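Local coordinates for arginine decarboxylase, A207R protein (Paramecium bursaria Chlorella virus 1, PDB 2NVA) that catalyses the pyridoxal-phosphate-dependent decarboxylation of arginine to agmatine, at residues Y45-E53 / W350-T358; M59-S70 / I80-H91. One frame throughout, in Å; residues are numbered along the deposited sequence.

Both contacts are largely buried and both reach the pyridoxal–agmatine adduct, but from different parts of the fold. Contact 1 ties the end of barrel strand 41-46 to a loop from the other, mixed-sheet part of the chain, using asparagine amides, a sulfur over a ring and ordered waters. Contact 2 stays within the parallel barrel, where regular strand bonds join 65-68 to 87-89 and an arginine closes the end near helix 53-61, where the contact borders solvent. Strands 41-46 and 65-68 are neighbours, and Tyr45 makes probable backbone hydrogen bonds with Asn65 and Asp67, making the two contacts continuous. Contact 2 is nested inside the long loop that contact 1 closes.

Contact 1. Residues Y45-E53 / W350-T358. With PL2 ((4-{[(4-{[amino(imino)methyl]amino}butyl)amino]methyl}-5-hydroxy-6-methylpyridin-3-yl)methyl dihydrogen phosphate), chain I.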
loop_
_atom_site.group_PDB
_atom_site.type_symbol
_atom_site.label_atom_id
_atom_site.label_comp_id
_atom_site.label_asym_id
_atom_site.label_seq_id
_atom_site.Cartn_x
_atom_site.Cartn_y
_atom_site.Cartn_z
ATOM N N TYR A 45 3.397 23.359 -3.287
ATOM C CA TYR A 45 3.753 22.106 -2.618
ATOM C C TYR A 45 2.749 20.986 -2.950
ATOM O O TYR A 45 1.539 21.169 -2.824
ATOM C CB TYR A 45 3.850 22.300 -1.096
ATOM C CG TYR A 45 4.012 20.996 -0.348
ATOM C CD1 TYR A 45 2.995 20.516 0.507
ATOM C CD2 TYR A 45 5.151 20.211 -0.523
ATOM C CE1 TYR A 45 3.124 19.293 1.180
ATOM C CE2 TYR A 45 5.299 18.988 0.144
ATOM C CZ TYR A 45 4.295 18.537 0.995
ATOM O OH TYR A 45 4.431 17.327 1.642
ATOM N N ALA A 46 3.277 19.826 -3.345
ATOM C CA ALA A 46 2.463 18.660 -3.685
ATOM C C ALA A 46 2.023 17.957 -2.405
ATOM O O ALA A 46 2.765 17.164 -1.817
ATOM C CB ALA A 46 3.239 17.699 -4.619
ATOM N N VAL A 47 0.808 18.287 -1.976
ATOM C CA VAL A 47 0.225 17.816 -0.722
ATOM C C VAL A 47 0.279 16.273 -0.592
ATOM O O VAL A 47 0.469 15.740 0.510
ATOM C CB VAL A 47 -1.245 18.323 -0.619
ATOM C CG1 VAL A 47 -1.975 17.729 0.602
ATOM C CG2 VAL A 47 -1.263 19.876 -0.581
ATOM N N LYS A 48 0.138 15.586 -1.720
ATOM C CA LYS A 48 0.134 14.121 -1.759
ATOM C C LYS A 48 1.391 13.494 -1.176
ATOM O O LYS A 48 1.356 12.349 -0.729
ATOM C CB LYS A 48 -0.053 13.625 -3.202
ATOM C CG LYS A 48 1.023 14.138 -4.151
ATOM C CD LYS A 48 0.886 13.593 -5.572
ATOM C CE LYS A 48 -0.053 14.426 -6.435
ATOM N NZ LYS A 48 0.358 15.902 -6.614
ATOM N N CYS A 49 2.495 14.231 -1.197
ATOM C CA CYS A 49 3.772 13.702 -0.721
ATOM C C CYS A 49 3.794 13.526 0.804
ATOM O O CYS A 49 4.366 12.559 1.316
ATOM C CB CYS A 49 4.907 14.617 -1.175
ATOM S SG CYS A 49 6.571 14.034 -0.759
ATOM N N ASN A 50 3.152 14.468 1.503
ATOM C CA ASN A 50 3.029 14.440 2.952
ATOM C C ASN A 50 2.000 15.485 3.332
ATOM O O ASN A 50 2.218 16.687 3.131
ATOM C CB ASN A 50 4.371 14.748 3.630
ATOM C CG ASN A 50 4.341 14.490 5.120
ATOM O OD1 ASN A 50 3.287 14.552 5.744
ATOM N ND2 ASN A 50 5.504 14.178 5.698
ATOM N N ASN A 51 0.865 15.024 3.839
ATOM C CA ASN A 51 -0.249 15.918 4.173
ATOM C C ASN A 51 -0.360 16.223 5.669
ATOM O O ASN A 51 -1.406 16.646 6.136
ATOM C CB ASN A 51 -1.560 15.326 3.662
ATOM C CG ASN A 51 -1.754 13.887 4.113
ATOM O OD1 ASN A 51 -1.202 13.453 5.128
ATOM N ND2 ASN A 51 -2.559 13.142 3.361
ATOM N N ASP A 52 0.722 15.978 6.409
ATOM C CA ASP A 52 0.804 16.326 7.820
ATOM C C ASP A 52 0.313 17.762 8.029
ATOM O O ASP A 52 0.797 18.691 7.388
ATOM C CB ASP A 52 2.255 16.162 8.287
ATOM C CG ASP A 52 2.452 16.573 9.729
ATOM O OD1 ASP A 52 2.817 17.744 9.961
ATOM O OD2 ASP A 52 2.228 15.730 10.624
ATOM N N GLU A 53 -0.649 17.942 8.931
ATOM C CA GLU A 53 -1.275 19.259 9.062
ATOM C C GLU A 53 -0.355 20.375 9.570
ATOM O O GLU A 53 -0.573 21.552 9.235
ATOM C CB GLU A 53 -2.605 19.201 9.815
ATOM C CG GLU A 53 -2.524 18.917 11.281
ATOM C CD GLU A 53 -3.921 18.889 11.925
ATOM O OE1 GLU A 53 -4.124 19.555 12.958
ATOM O OE2 GLU A 53 -4.818 18.190 11.376
ATOM N N TRP A 350 12.803 10.679 6.427
ATOM C CA TRP A 350 11.710 9.746 6.162
ATOM C C TRP A 350 10.356 10.464 6.089
ATOM O O TRP A 350 9.364 10.002 6.659
ATOM C CB TRP A 350 11.692 8.599 7.197
ATOM C CG TRP A 350 11.247 7.325 6.554
ATOM C CD1 TRP A 350 10.052 6.679 6.714
ATOM C CD2 TRP A 350 11.984 6.577 5.593
ATOM N NE1 TRP A 350 10.008 5.553 5.911
ATOM C CE2 TRP A 350 11.186 5.470 5.216
ATOM C CE3 TRP A 350 13.259 6.736 5.006
ATOM C CZ2 TRP A 350 11.607 4.526 4.260
ATOM C CZ3 TRP A 350 13.690 5.783 4.068
ATOM C CH2 TRP A 350 12.862 4.694 3.709
ATOM N N GLY A 351 10.326 11.592 5.376
ATOM C CA GLY A 351 9.122 12.398 5.301
ATOM C C GLY A 351 8.391 12.405 3.959
ATOM O O GLY A 351 7.292 12.936 3.873
ATOM N N ALA A 352 8.988 11.817 2.922
ATOM C CA ALA A 352 8.417 11.880 1.570
ATOM C C ALA A 352 7.846 10.539 1.126
ATOM O O ALA A 352 8.596 9.575 1.003
ATOM C CB ALA A 352 9.465 12.360 0.593
ATOM N N TYR A 353 6.520 10.496 0.907
ATOM C CA TYR A 353 5.817 9.282 0.471
ATOM C C TYR A 353 6.026 8.176 1.505
ATOM O O TYR A 353 6.333 7.034 1.150
ATOM C CB TYR A 353 6.284 8.841 -0.936
ATOM C CG TYR A 353 6.109 9.945 -1.951
ATOM C CD1 TYR A 353 4.828 10.329 -2.362
ATOM C CD2 TYR A 353 7.204 10.619 -2.476
ATOM C CE1 TYR A 353 4.639 11.353 -3.270
ATOM C CE2 TYR A 353 7.031 11.651 -3.398
ATOM C CZ TYR A 353 5.737 12.016 -3.779
ATOM O OH TYR A 353 5.544 13.036 -4.683
ATOM N N THR A 354 5.852 8.530 2.784
ATOM C CA THR A 354 6.049 7.591 3.878
ATOM C C THR A 354 4.741 7.432 4.655
ATOM O O THR A 354 3.993 6.468 4.419
ATOM C CB THR A 354 7.219 8.012 4.786
ATOM O OG1 THR A 354 7.006 9.354 5.261
ATOM C CG2 THR A 354 8.522 7.973 3.998
ATOM N N ASN A 355 4.442 8.394 5.530
ATOM C CA ASN A 355 3.210 8.345 6.319
ATOM C C ASN A 355 1.920 8.364 5.476
ATOM O O ASN A 355 0.932 7.769 5.873
ATOM C CB ASN A 355 3.168 9.439 7.395
ATOM C CG ASN A 355 3.556 10.811 6.860
ATOM O OD1 ASN A 355 4.737 11.073 6.582
ATOM N ND2 ASN A 355 2.569 11.710 6.747
ATOM N N VAL A 356 1.937 9.047 4.331
ATOM C CA VAL A 356 0.732 9.141 3.474
ATOM C C VAL A 356 0.321 7.790 2.885
ATOM O O VAL A 356 -0.817 7.623 2.435
ATOM C CB VAL A 356 0.906 10.152 2.323
ATOM C CG1 VAL A 356 0.955 11.588 2.863
ATOM C CG2 VAL A 356 2.165 9.833 1.485
ATOM N N LEU A 357 1.252 6.836 2.865
ATOM C CA LEU A 357 0.978 5.553 2.226
ATOM C C LEU A 357 0.709 4.400 3.203
ATOM O O LEU A 357 0.755 3.221 2.826
ATOM C CB LEU A 357 2.093 5.206 1.260
ATOM C CG LEU A 357 1.921 5.934 -0.075
ATOM C CD1 LEU A 357 3.252 6.279 -0.664
ATOM C CD2 LEU A 357 1.110 5.078 -1.026
ATOM N N THR A 358 0.398 4.757 4.441
ATOM C CA THR A 358 0.157 3.783 5.514
ATOM C C THR A 358 -1.092 2.941 5.225
ATOM O O THR A 358 -2.096 3.460 4.762
ATOM C CB THR A 358 0.030 4.504 6.890
ATOM O OG1 THR A 358 1.256 5.205 7.134
ATOM C CG2 THR A 358 -0.168 3.494 8.012
HETATM N N1 PL2 I . 3.162 17.268 -9.176
HETATM C C2 PL2 I . 2.483 16.243 -9.717
HETATM C C2A PL2 I . 1.332 16.513 -10.706
HETATM C C3 PL2 I . 2.848 14.937 -9.363
HETATM O O3 PL2 I . 2.157 13.917 -9.937
HETATM C C4 PL2 I . 3.905 14.681 -8.466
HETATM C C4A PL2 I . 4.333 13.246 -8.038
HETATM C C5 PL2 I . 4.569 15.810 -7.946
HETATM C C6 PL2 I . 4.172 17.081 -8.318
HETATM P P PL2 I . 8.025 15.042 -6.285
HETATM N N PL2 I . 4.028 12.228 -9.069
HETATM C CA PL2 I . 3.632 10.951 -8.460
HETATM C CG PL2 I . 4.345 9.040 -6.961
HETATM O OP2 PL2 I . 9.122 13.979 -6.777
HETATM O OP3 PL2 I . 7.583 14.579 -4.788
HETATM O OP1 PL2 I . 8.552 16.439 -6.316
HETATM O OP4 PL2 I . 6.782 14.788 -7.276
HETATM C C5M PL2 I . 5.743 15.646 -6.959
HETATM C CB PL2 I . 4.722 10.419 -7.506
HETATM C CD PL2 I . 5.452 8.486 -6.032
HETATM N NE PL2 I . 4.938 7.208 -5.491
HETATM C CZ PL2 I . 5.438 6.535 -4.443
HETATM N NH2 PL2 I . 4.842 5.381 -4.059
HETATM N NH1 PL2 I . 6.511 6.990 -3.789
HETATM O O HOH W 1 4.469 11.014 3.693
HETATM O O HOH W 2 5.872 12.888 8.313
HETATM O O HOH W 3 -2.623 9.836 3.152
#
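Cys49 lays its sulfur over one face of the Tyr353 ring, displaced toward the rim, with SG 3.6 Å from CE2. The sulfur stands anti to its own backbone N (chi1 -176°), and CB follows it over the same face. The backbones meet here too: Tyr353 N donates to a lone pair of Cys49 O at 3.0 Å. Tyr353 can be walked outward from its root. CB lies 3.4 Å from NH1 of the adduct's guanidinium group; the ring then runs between Cys49 and the agmatine chain, whose CD sits centrally over the face opposite the sulfur. CE1 comes up against the Cys49 backbone, and at the tip OH donates to phosphate oxygen OP3 at 2.6 Å. Backbone N atoms of Gly216, Gly254 and Arg255 in the barrel also hydrogen-bond the adduct, so this tyrosine adds a grip from the second domain of an Orn/Lys/Arg class-II decarboxylase to a cofactor seated in its TIM barrel. Phe361 of the second subunit packs against Tyr353 as well. On the other flank, the side chains of Asn50 and Asn355 cross at about a right angle, their amide planes 60° apart. Asn355 ND2 gives an almost straight bond (177°) to Asn50 OD1 at 3.1 Å, arriving from above the carbonyl plane. Asp52 N reaches the same oxygen from the opposite face at 3.0 Å, closing an Asx turn, and Asn50 ND2 turns back to Gly351 O at 2.8 Å. With OD1 and ND2 both engaged, the flip of the Asn50 amide is fixed. A water joins Asn50 ND2 to Asn355 OD1; a second accepts from Thr354 N and lies within bonding distance of Cys49 O. Val356 presses CG1 to 3.5 Å from Asn50 CA while CG2 rests on the carbonyls of Lys48 and Cys49.

Contact 2. Residues M59-S70 / I80-H91; sequences MCDKNVNFDCAS and IGVSPSRIIFAH. With PL2 ((4-{[(4-{[amino(imino)methyl]amino}butyl)amino]methyl}-5-hydroxy-6-methylpyridin-3-yl)methyl dihydrogen phosphate), chain I.
Phe66 and Arg86 start the tight part of this contact, where Phe66 N donates to Arg86 O at 3.0 Å. Ile88 N to Phe66 O (2.9 Å) and Cys68 N to Ile88 O (3.0 Å) continue it, as strands 65-68 and 87-89 run parallel in the TIM barrel. They are the two strands of a beta-alpha-beta crossover whose helix, 71-80, packs on Phe66 and Cys68. On that helix-facing side, Val82 reaches Phe66 CE2 with CG2, and the same methyl lies 3.6 Å from Cys60 SG; Ile87 CG2 meets Cys68 SG. Toward the ligand the pairing slackens: Ala90 N reaches Cys68 O only through a weak, bent bond (129°), and a water spans Asp67 OD2 and Ala90 O. Asp67 OD1, salt-bridged to Lys48, lies 3.1 Å from N1 of the adduct's pyridine ring. The other end borders solvent, with Asn63 and Gly81 exposed. There the Arg86 chain bends at chi3 (71°), bringing its guanidinium edge against the end of helix 53-61. NH1 serves two carbonyls: Cys60 O, in the guanidinium plane at 3.0 Å, and Val64 O, tilted from that plane at 2.9 Å. NE takes Asn65 OD1, and Val82 CG1 lies over one face. Cys60 O also accepts from Asn63 N in the Schellman motif that ends helix 53-61, so the bond from Arg86 falls on the helix terminus itself, where neutral carbonyls and the negative end of the helix dipole would probably help stabilise its charge.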
loop_
_atom_site.group_PDB
_atom_site.type_symbol
_atom_site.label_atom_id
_atom_site.label_comp_id
_atom_site.label_asym_id
_atom_site.label_seq_id
_atom_site.Cartn_x
_atom_site.Cartn_y
_atom_site.Cartn_z
ATOM N N MET A 59 3.939 25.538 5.555
ATOM C CA MET A 59 3.919 25.957 4.149
ATOM C C MET A 59 3.077 27.230 3.998
ATOM O O MET A 59 3.520 28.228 3.421
ATOM C CB MET A 59 3.275 24.864 3.260
ATOM C CG MET A 59 4.043 23.506 3.070
ATOM S SD MET A 59 5.684 23.752 2.337
ATOM C CE MET A 59 6.215 22.060 2.436
ATOM N N CYS A 60 1.852 27.168 4.517
ATOM C CA CYS A 60 0.886 28.259 4.395
ATOM C C CYS A 60 1.481 29.578 4.903
ATOM O O CYS A 60 1.427 30.603 4.211
ATOM C CB CYS A 60 -0.380 27.919 5.179
ATOM S SG CYS A 60 -1.553 29.289 5.362
ATOM N N ASP A 61 2.042 29.534 6.113
ATOM C CA ASP A 61 2.625 30.711 6.766
ATOM C C ASP A 61 3.878 31.274 6.078
ATOM O O ASP A 61 4.230 32.442 6.286
ATOM C CB ASP A 61 2.936 30.374 8.241
ATOM C CG ASP A 61 1.668 30.157 9.074
ATOM O OD1 ASP A 61 0.560 30.527 8.612
ATOM O OD2 ASP A 61 1.783 29.607 10.193
ATOM N N LYS A 62 4.559 30.435 5.294
ATOM C CA LYS A 62 5.768 30.830 4.579
ATOM C C LYS A 62 5.438 31.249 3.156
ATOM O O LYS A 62 6.333 31.424 2.325
ATOM C CB LYS A 62 6.809 29.712 4.599
ATOM C CG LYS A 62 7.432 29.433 5.981
ATOM C CD LYS A 62 8.436 30.499 6.406
ATOM C CE LYS A 62 9.762 30.357 5.679
ATOM N NZ LYS A 62 10.651 31.509 6.061
ATOM N N ASN A 63 4.144 31.414 2.890
ATOM C CA ASN A 63 3.641 31.873 1.589
ATOM C C ASN A 63 3.874 30.896 0.438
ATOM O O ASN A 63 3.921 31.288 -0.722
ATOM C CB ASN A 63 4.180 33.273 1.260
ATOM C CG ASN A 63 3.594 34.335 2.152
ATOM O OD1 ASN A 63 2.374 34.361 2.393
ATOM N ND2 ASN A 63 4.450 35.234 2.661
ATOM N N VAL A 64 4.015 29.623 0.773
ATOM C CA VAL A 64 4.106 28.560 -0.233
ATOM C C VAL A 64 2.687 28.228 -0.688
ATOM O O VAL A 64 1.764 28.267 0.130
ATOM C CB VAL A 64 4.789 27.296 0.355
ATOM C CG1 VAL A 64 4.837 26.145 -0.665
ATOM C CG2 VAL A 64 6.218 27.623 0.850
ATOM N N ASN A 65 2.518 27.931 -1.980
ATOM C CA ASN A 65 1.207 27.582 -2.521
ATOM C C ASN A 65 1.047 26.066 -2.608
ATOM O O ASN A 65 1.884 25.347 -2.083
ATOM C CB ASN A 65 0.984 28.279 -3.862
ATOM C CG ASN A 65 0.835 29.777 -3.716
ATOM O OD1 ASN A 65 0.638 30.293 -2.613
ATOM N ND2 ASN A 65 0.913 30.489 -4.836
ATOM N N PHE A 66 -0.030 25.592 -3.232
ATOM C CA PHE A 66 -0.366 24.168 -3.139
ATOM C C PHE A 66 -0.771 23.536 -4.450
ATOM O O PHE A 66 -1.409 24.172 -5.300
ATOM C CB PHE A 66 -1.438 23.941 -2.061
ATOM C CG PHE A 66 -0.988 24.373 -0.699
ATOM C CD1 PHE A 66 -0.294 23.497 0.123
ATOM C CD2 PHE A 66 -1.183 25.684 -0.272
ATOM C CE1 PHE A 66 0.162 23.905 1.363
ATOM C CE2 PHE A 66 -0.723 26.108 0.985
ATOM C CZ PHE A 66 -0.066 25.218 1.796
ATOM N N ASP A 67 -0.331 22.292 -4.603
ATOM C CA ASP A 67 -0.748 21.404 -5.681
ATOM C C ASP A 67 -1.607 20.324 -5.043
ATOM O O ASP A 67 -1.107 19.500 -4.269
ATOM C CB ASP A 67 0.491 20.809 -6.383
ATOM C CG ASP A 67 0.223 19.480 -7.057
ATOM O OD1 ASP A 67 1.193 18.714 -7.254
ATOM O OD2 ASP A 67 -0.955 19.159 -7.375
ATOM N N CYS A 68 -2.905 20.345 -5.344
ATOM C CA CYS A 68 -3.824 19.348 -4.805
ATOM C C CYS A 68 -4.266 18.388 -5.892
ATOM O O CYS A 68 -4.519 18.805 -7.016
ATOM C CB CYS A 68 -5.051 20.020 -4.196
ATOM S SG CYS A 68 -4.698 21.005 -2.712
ATOM N N ALA A 69 -4.389 17.111 -5.544
ATOM C CA ALA A 69 -4.671 16.051 -6.516
ATOM C C ALA A 69 -6.130 15.616 -6.531
ATOM O O ALA A 69 -6.550 14.901 -7.442
ATOM C CB ALA A 69 -3.773 14.836 -6.235
ATOM N N SER A 70 -6.886 16.035 -5.517
ATOM C CA SER A 70 -8.256 15.566 -5.326
ATOM C C SER A 70 -9.044 16.570 -4.490
ATOM O O SER A 70 -8.454 17.493 -3.905
ATOM C CB SER A 70 -8.239 14.203 -4.619
ATOM O OG SER A 70 -7.602 14.300 -3.351
ATOM N N ILE A 80 -6.792 24.407 6.647
ATOM C CA ILE A 80 -5.586 25.044 7.201
ATOM C C ILE A 80 -5.726 26.582 7.208
ATOM O O ILE A 80 -5.056 27.282 7.989
ATOM C CB ILE A 80 -4.316 24.592 6.383
ATOM C CG1 ILE A 80 -3.975 23.110 6.635
ATOM C CG2 ILE A 80 -3.097 25.474 6.649
ATOM C CD1 ILE A 80 -3.765 22.725 8.119
ATOM N N GLY A 81 -6.603 27.101 6.337
ATOM C CA GLY A 81 -6.839 28.543 6.215
ATOM C C GLY A 81 -6.248 29.184 4.962
ATOM O O GLY A 81 -6.201 30.406 4.850
ATOM N N VAL A 82 -5.823 28.358 4.005
ATOM C CA VAL A 82 -5.236 28.851 2.767
ATOM C C VAL A 82 -6.375 29.239 1.840
ATOM O O VAL A 82 -7.379 28.526 1.768
ATOM C CB VAL A 82 -4.388 27.748 2.082
ATOM C CG1 VAL A 82 -3.717 28.264 0.800
ATOM C CG2 VAL A 82 -3.348 27.183 3.046
ATOM N N SER A 83 -6.220 30.355 1.132
ATOM C CA SER A 83 -7.165 30.719 0.076
ATOM C C SER A 83 -7.151 29.696 -1.059
ATOM O O SER A 83 -6.082 29.300 -1.506
ATOM C CB SER A 83 -6.827 32.095 -0.501
ATOM O OG SER A 83 -7.712 32.401 -1.568
ATOM N N PRO A 84 -8.335 29.260 -1.524
ATOM C CA PRO A 84 -8.386 28.388 -2.708
ATOM C C PRO A 84 -7.712 29.008 -3.946
ATOM O O PRO A 84 -7.346 28.272 -4.871
ATOM C CB PRO A 84 -9.889 28.209 -2.946
ATOM C CG PRO A 84 -10.505 28.395 -1.594
ATOM C CD PRO A 84 -9.680 29.496 -0.959
ATOM N N SER A 85 -7.523 30.331 -3.950
ATOM C CA SER A 85 -6.788 31.008 -5.051
ATOM C C SER A 85 -5.320 30.551 -5.145
ATOM O O SER A 85 -4.678 30.726 -6.192
ATOM C CB SER A 85 -6.858 32.534 -4.908
ATOM O OG SER A 85 -6.218 32.978 -3.724
ATOM N N ARG A 86 -4.801 30.003 -4.036
ATOM C CA ARG A 86 -3.404 29.526 -3.950
ATOM C C ARG A 86 -3.204 28.058 -4.381
ATOM O O ARG A 86 -2.096 27.542 -4.302
ATOM C CB ARG A 86 -2.843 29.750 -2.538
ATOM C CG ARG A 86 -2.579 31.206 -2.222
ATOM C CD ARG A 86 -2.434 31.413 -0.720
ATOM N NE ARG A 86 -1.183 30.844 -0.200
ATOM C CZ ARG A 86 -0.794 30.937 1.072
ATOM N NH1 ARG A 86 0.353 30.400 1.465
ATOM N NH2 ARG A 86 -1.563 31.556 1.956
ATOM N N ILE A 87 -4.280 27.404 -4.831
ATOM C CA ILE A 87 -4.266 25.975 -5.190
ATOM C C ILE A 87 -4.290 25.795 -6.710
ATOM O O ILE A 87 -5.076 26.463 -7.396
ATOM C CB ILE A 87 -5.485 25.235 -4.552
ATOM C CG1 ILE A 87 -5.446 25.394 -3.023
ATOM C CG2 ILE A 87 -5.525 23.733 -4.954
ATOM C CD1 ILE A 87 -6.716 24.936 -2.319
ATOM N N ILE A 88 -3.417 24.922 -7.225
ATOM C CA ILE A 88 -3.535 24.409 -8.594
ATOM C C ILE A 88 -4.060 22.985 -8.438
ATOM O O ILE A 88 -3.478 22.186 -7.690
ATOM C CB ILE A 88 -2.185 24.367 -9.363
ATOM C CG1 ILE A 88 -1.684 25.752 -9.828
ATOM C CG2 ILE A 88 -2.303 23.520 -10.640
ATOM C CD1 ILE A 88 -2.286 26.911 -9.126
ATOM N N PHE A 89 -5.170 22.681 -9.121
ATOM C CA PHE A 89 -5.694 21.324 -9.157
ATOM C C PHE A 89 -4.868 20.584 -10.208
ATOM O O PHE A 89 -5.292 20.450 -11.369
ATOM C CB PHE A 89 -7.178 21.361 -9.532
ATOM C CG PHE A 89 -7.972 20.141 -9.110
ATOM C CD1 PHE A 89 -7.353 18.910 -8.850
ATOM C CD2 PHE A 89 -9.364 20.221 -9.045
ATOM C CE1 PHE A 89 -8.119 17.790 -8.505
ATOM C CE2 PHE A 89 -10.136 19.123 -8.697
ATOM C CZ PHE A 89 -9.527 17.900 -8.425
ATOM N N ALA A 90 -3.679 20.126 -9.806
ATOM C CA ALA A 90 -2.680 19.655 -10.779
ATOM C C ALA A 90 -2.792 18.148 -11.052
ATOM O O ALA A 90 -1.816 17.405 -10.917
ATOM C CB ALA A 90 -1.260 20.028 -10.317
ATOM N N HIS A 91 -3.982 17.705 -11.441
ATOM C CA HIS A 91 -4.203 16.307 -11.794
ATOM C C HIS A 91 -4.991 16.367 -13.098
ATOM O O HIS A 91 -6.056 16.982 -13.152
ATOM C CB HIS A 91 -4.811 15.539 -10.633
ATOM C CG HIS A 91 -4.914 14.063 -10.866
ATOM N ND1 HIS A 91 -5.142 13.521 -12.111
ATOM C CD2 HIS A 91 -4.818 13.017 -10.010
ATOM C CE1 HIS A 91 -5.183 12.203 -12.015
ATOM N NE2 HIS A 91 -4.990 11.873 -10.750
HETATM N N1 PL2 I . 3.162 17.268 -9.176
HETATM C C2 PL2 I . 2.483 16.243 -9.717
HETATM C C2A PL2 I . 1.332 16.513 -10.706
HETATM C C3 PL2 I . 2.848 14.937 -9.363
HETATM O O3 PL2 I . 2.157 13.917 -9.937
HETATM C C4 PL2 I . 3.905 14.681 -8.466
HETATM C C4A PL2 I . 4.333 13.246 -8.038
HETATM C C5 PL2 I . 4.569 15.810 -7.946
HETATM C C6 PL2 I . 4.172 17.081 -8.318
HETATM P P PL2 I . 8.025 15.042 -6.285
HETATM N N PL2 I . 4.028 12.228 -9.069
HETATM C CA PL2 I . 3.632 10.951 -8.460
HETATM C CG PL2 I . 4.345 9.040 -6.961
HETATM O OP2 PL2 I . 9.122 13.979 -6.777
HETATM O OP3 PL2 I . 7.583 14.579 -4.788
HETATM O OP1 PL2 I . 8.552 16.439 -6.316
HETATM O OP4 PL2 I . 6.782 14.788 -7.276
HETATM C C5M PL2 I . 5.743 15.646 -6.959
HETATM C CB PL2 I . 4.722 10.419 -7.506
HETATM C CD PL2 I . 5.452 8.486 -6.032
HETATM N NE PL2 I . 4.938 7.208 -5.491
HETATM C CZ PL2 I . 5.438 6.535 -4.443
HETATM N NH2 PL2 I . 4.842 5.381 -4.059
HETATM N NH1 PL2 I . 6.511 6.990 -3.789
HETATM O O HOH W 4 -1.755 16.739 -8.307
#